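PDB 2FU2: bacteriocin from Streptococcus pyogenes, which probably acts as a bacteriocin immunity protein, protecting the cell against a pediocin-like antimicrobial peptide. Local coordinates for residues Q18-D23 against N55-T60. Sequence-based numbering, arbitrary orientation.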
# COMPACT_ATOMS: atom_id res chain seq x y z
N GLN A 18 12.45 4.26 2.34
CA GLN A 18 13.43 3.87 3.39
C GLN A 18 12.75 3.48 4.71
O GLN A 18 13.12 2.47 5.29
CB GLN A 18 14.56 4.91 3.60
CG GLN A 18 15.81 4.72 2.65
CD GLN A 18 16.74 5.98 2.54
OE1 GLN A 18 17.64 6.22 3.39
NE2 GLN A 18 16.54 6.77 1.47
N VAL A 19 11.73 4.24 5.13
CA VAL A 19 10.99 3.91 6.37
C VAL A 19 10.17 2.62 6.27
O VAL A 19 9.99 1.92 7.28
CB VAL A 19 10.13 5.10 6.94
CG1 VAL A 19 10.98 6.35 7.22
CG2 VAL A 19 8.97 5.46 6.03
N ILE A 20 9.69 2.26 5.08
CA ILE A 20 9.05 0.96 4.89
C ILE A 20 10.11 -0.13 4.78
O ILE A 20 9.92 -1.21 5.37
CB ILE A 20 8.19 0.91 3.64
CG1 ILE A 20 7.04 1.90 3.77
CG2 ILE A 20 7.71 -0.52 3.33
CD1 ILE A 20 5.91 1.38 4.63
N GLN A 21 11.20 0.13 4.06
CA GLN A 21 12.28 -0.88 3.99
C GLN A 21 12.90 -1.27 5.34
O GLN A 21 13.35 -2.41 5.56
CB GLN A 21 13.40 -0.45 3.02
CG GLN A 21 12.98 -0.50 1.59
CD GLN A 21 13.05 -1.86 0.98
OE1 GLN A 21 12.07 -2.33 0.40
NE2 GLN A 21 14.21 -2.52 1.08
N ALA A 22 12.95 -0.29 6.23
CA ALA A 22 13.51 -0.43 7.58
C ALA A 22 12.58 -1.22 8.53
O ALA A 22 12.95 -1.45 9.68
CB ALA A 22 13.77 0.96 8.15
N ASP A 23 11.38 -1.59 8.08
CA ASP A 23 10.38 -2.24 8.92
C ASP A 23 9.90 -3.53 8.28
O ASP A 23 9.10 -3.50 7.30
CB ASP A 23 9.18 -1.34 9.15
CG ASP A 23 8.22 -1.94 10.13
OD1 ASP A 23 8.00 -1.37 11.22
OD2 ASP A 23 7.69 -3.01 9.84
N ASN A 55 -4.12 2.15 6.49
CA ASN A 55 -4.69 2.77 7.73
C ASN A 55 -3.82 2.48 8.95
O ASN A 55 -3.52 3.41 9.72
CB ASN A 55 -6.12 2.33 8.00
CG ASN A 55 -7.03 2.77 6.93
OD1 ASN A 55 -6.68 3.63 6.12
ND2 ASN A 55 -8.22 2.22 6.91
N GLN A 56 -3.44 1.20 9.11
CA GLN A 56 -2.65 0.72 10.21
C GLN A 56 -1.31 1.45 10.21
O GLN A 56 -0.87 1.90 11.25
CB GLN A 56 -2.44 -0.78 10.07
CG GLN A 56 -1.18 -1.33 10.75
CD GLN A 56 -1.12 -2.86 10.79
OE1 GLN A 56 -1.41 -3.55 9.80
NE2 GLN A 56 -0.73 -3.40 11.91
N TYR A 57 -0.68 1.59 9.04
CA TYR A 57 0.59 2.32 8.98
C TYR A 57 0.40 3.80 9.41
O TYR A 57 1.13 4.36 10.30
CB TYR A 57 1.22 2.23 7.59
CG TYR A 57 2.54 2.84 7.62
CD1 TYR A 57 3.66 2.06 7.84
CD2 TYR A 57 2.69 4.24 7.55
CE1 TYR A 57 4.94 2.65 7.95
CE2 TYR A 57 3.96 4.85 7.65
CZ TYR A 57 5.09 4.05 7.86
OH TYR A 57 6.34 4.62 7.97
N ILE A 58 -0.60 4.43 8.81
CA ILE A 58 -0.85 5.89 9.11
C ILE A 58 -1.12 6.11 10.61
O ILE A 58 -0.49 6.95 11.28
CB ILE A 58 -1.97 6.50 8.21
CG1 ILE A 58 -1.57 6.38 6.73
CG2 ILE A 58 -2.20 7.92 8.56
CD1 ILE A 58 -2.64 6.79 5.72
N LEU A 59 -2.05 5.33 11.15
CA LEU A 59 -2.42 5.52 12.55
C LEU A 59 -1.23 5.19 13.49
O LEU A 59 -1.05 5.85 14.53
CB LEU A 59 -3.63 4.68 12.84
CG LEU A 59 -4.95 5.07 12.13
CD1 LEU A 59 -6.09 4.16 12.60
CD2 LEU A 59 -5.35 6.53 12.43
N THR A 60 -0.41 4.20 13.11
CA THR A 60 0.65 3.73 13.98
C THR A 60 1.68 4.84 14.06
O THR A 60 2.34 5.00 15.07
CB THR A 60 1.29 2.40 13.47
OG1 THR A 60 0.34 1.34 13.56
CG2 THR A 60 2.46 1.98 14.34
O HOH W 1 8.19 2.39 9.42
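Tyr57 bridges helix 44-60 and the short helix 18-21, its ring reaching Ile20 and its hydroxyl Val19. The backbones stay well apart, with 9.5 Å between the CA atoms of Ile20 and Tyr57, so the long aromatic side chain makes the approach. With CG anti to the backbone N (chi1 -174°), the ring extends from helix 44-60 toward 18-23. Ile20 answers with the tip of its longer branch: Ile20 CD1 lies 3.7 Å from Tyr57 CE1 and a little farther from Tyr57 CD1, so the methyl comes in obliquely at the CD1-CE1 bond of the tyrosine ring. Val19 meets the phenol end instead, its side chain running at about a right angle to that of Tyr57. Its CG2 methyl packs 3.4 Å from Tyr57 OH. The hydroxyl is also tied to the same residue through a water, which donates to Val19 O at 2.8 Å and lies 3.2 Å from Tyr57 OH in a second hydrogen bond. The phenol oxygen thus has a polar link to the main chain beside its apolar methyl neighbour. Just beyond, Asp23 N-caps helix 24-40, its OD2 accepting from Phe26 N. Phe26 packs edge-to-face with Tyr57 and also touches Ile20, while His61 stacks on the tyrosine ring. Ile69 of helix 67-78 touches both Ile20 and Tyr57, and Val14 of helix 4-15 reaches Ile20, so this contact joins the linker between helices 4-15 and 24-40 to the C-terminal end of helix 44-60 at one end of the four-helix bundle.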